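Local coordinates for protein D-alanyl-D-alanine carboxypeptidase (PDB 5ZHF) that cleaves the C-terminal D-alanine from peptidoglycan pentapeptides as a zinc-dependent carboxypeptidase associated with vancomycin resistance, at residues P75-Q78 against D79-A83. Residues are numbered along the deposited sequence; the frame is centred on the assembly and turned at random.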
loop_
_atom_site.group_PDB
_atom_site.type_symbol
_atom_site.label_atom_id
_atom_site.label_comp_id
_atom_site.label_asym_id
_atom_site.label_seq_id
_atom_site.Cartn_x
_atom_site.Cartn_y
_atom_site.Cartn_z
ATOM N N PRO A 75 -9.459 -12.446 5.558
ATOM C CA PRO A 75 -8.928 -13.263 6.665
ATOM C C PRO A 75 -7.450 -13.069 6.938
ATOM O O PRO A 75 -7.014 -13.202 8.077
ATOM C CB PRO A 75 -9.248 -14.707 6.250
ATOM C CG PRO A 75 -9.504 -14.651 4.800
ATOM C CD PRO A 75 -9.918 -13.265 4.420
ATOM N N TYR A 76 -6.682 -12.733 5.904
ATOM C CA TYR A 76 -5.251 -12.525 6.036
ATOM C C TYR A 76 -4.977 -11.216 6.780
ATOM O O TYR A 76 -4.136 -11.193 7.653
ATOM C CB TYR A 76 -4.594 -12.488 4.672
ATOM C CG TYR A 76 -4.737 -13.806 3.947
ATOM C CD1 TYR A 76 -3.904 -14.868 4.248
ATOM C CD2 TYR A 76 -5.719 -13.979 2.971
ATOM C CE1 TYR A 76 -4.046 -16.093 3.599
ATOM C CE2 TYR A 76 -5.877 -15.203 2.316
ATOM C CZ TYR A 76 -5.034 -16.244 2.633
ATOM O OH TYR A 76 -5.169 -17.461 1.961
ATOM N N LEU A 77 -5.730 -10.174 6.437
ATOM C CA LEU A 77 -5.636 -8.894 7.152
ATOM C C LEU A 77 -6.064 -9.063 8.617
ATOM O O LEU A 77 -5.408 -8.539 9.521
ATOM C CB LEU A 77 -6.479 -7.837 6.451
ATOM C CG LEU A 77 -6.333 -6.407 7.013
ATOM C CD1 LEU A 77 -4.904 -5.929 6.864
ATOM C CD2 LEU A 77 -7.304 -5.465 6.337
ATOM N N GLN A 78 -7.128 -9.827 8.853
ATOM C CA GLN A 78 -7.571 -10.104 10.227
ATOM C C GLN A 78 -6.503 -10.858 10.997
ATOM O O GLN A 78 -6.191 -10.507 12.138
ATOM C CB GLN A 78 -8.901 -10.872 10.236
ATOM C CG GLN A 78 -9.501 -11.027 11.635
ATOM C CD GLN A 78 -9.922 -9.701 12.270
ATOM O OE1 GLN A 78 -10.712 -8.942 11.697
ATOM N NE2 GLN A 78 -9.378 -9.406 13.465
ATOM N N ASP A 79 -5.913 -11.885 10.376
ATOM C CA ASP A 79 -4.823 -12.613 11.036
ATOM C C ASP A 79 -3.641 -11.712 11.366
ATOM O O ASP A 79 -3.030 -11.834 12.443
ATOM C CB ASP A 79 -4.324 -13.766 10.185
ATOM C CG ASP A 79 -5.316 -14.908 10.075
ATOM O OD1 ASP A 79 -6.300 -14.988 10.836
ATOM O OD2 ASP A 79 -5.082 -15.743 9.183
ATOM N N LEU A 80 -3.311 -10.808 10.448
ATOM C CA LEU A 80 -2.227 -9.865 10.647
ATOM C C LEU A 80 -2.518 -8.959 11.875
ATOM O O LEU A 80 -1.657 -8.790 12.744
ATOM C CB LEU A 80 -1.996 -9.032 9.405
ATOM C CG LEU A 80 -0.833 -8.048 9.515
ATOM C CD1 LEU A 80 -0.105 -7.869 8.206
ATOM C CD2 LEU A 80 -1.266 -6.687 10.048
ATOM N N PHE A 81 -3.719 -8.403 11.904
ATOM C CA PHE A 81 -4.103 -7.510 13.006
ATOM C C PHE A 81 -4.154 -8.247 14.341
ATOM O O PHE A 81 -3.643 -7.739 15.366
ATOM C CB PHE A 81 -5.418 -6.771 12.710
ATOM C CG PHE A 81 -5.225 -5.478 11.963
ATOM C CD1 PHE A 81 -4.470 -5.422 10.818
ATOM C CD2 PHE A 81 -5.808 -4.307 12.415
ATOM C CE1 PHE A 81 -4.280 -4.241 10.121
ATOM C CE2 PHE A 81 -5.637 -3.122 11.716
ATOM C CZ PHE A 81 -4.859 -3.074 10.591
ATOM N N ASP A 82 -4.712 -9.457 14.322
ATOM C CA ASP A 82 -4.728 -10.301 15.512
ATOM C C ASP A 82 -3.322 -10.559 16.060
ATOM O O ASP A 82 -3.109 -10.483 17.275
ATOM C CB ASP A 82 -5.400 -11.647 15.220
ATOM C CG ASP A 82 -6.907 -11.554 15.053
ATOM O OD1 ASP A 82 -7.519 -10.502 15.302
ATOM O OD2 ASP A 82 -7.490 -12.593 14.676
ATOM N N ALA A 83 -2.364 -10.847 15.165
ATOM C CA ALA A 83 -0.976 -11.122 15.550
ATOM C C ALA A 83 -0.277 -9.887 16.094
ATOM O O ALA A 83 0.465 -9.971 17.084
ATOM C CB ALA A 83 -0.179 -11.665 14.354
#
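Gln78 reaches one turn up helix 74-86 to Asp82, its amide nitrogen NE2 donating a hydrogen bond of 2.8 Å to the carboxylate oxygen OD1 of Asp82. The oxygen lies practically in the plane of the amide, yet NE2 meets OD1 from above the carboxylate, 41° out of the carboxylate plane, and the two flat groups stand 49° apart. Gln78 gets there with CG anti to the backbone N (chi1 -172°), followed by a bend at chi2 that turns the amide along the helix toward Asp82. Its other amide atom, OE1, is hydrogen-bonded to a glycerol that was probably carried over from crystallisation.

The same i to i+4 spacing joins Leu77 and Phe81, whose side chains run alongside each other in the same direction. Branch CD1 of Leu77 meets the ring of Phe81, 3.7 Å from CE1, and both residues pack on Val93 of strand 91-95. Beneath them the helix is continuous, with Phe81 N bonded to Leu77 O at 2.9 Å and Asp82 N to Gln78 O at 2.8 Å. Leu80 packs on Phe173, which Leu77 also touches, and on Trp163 of helix 157-167.

The helix is thus amphipathic: its apolar pair is buried against the strand, whereas the amide-carboxylate hydrogen bond lies on the exposed side, where solvent would probably weaken the attraction and leave it a modest addition to the backbone bonds.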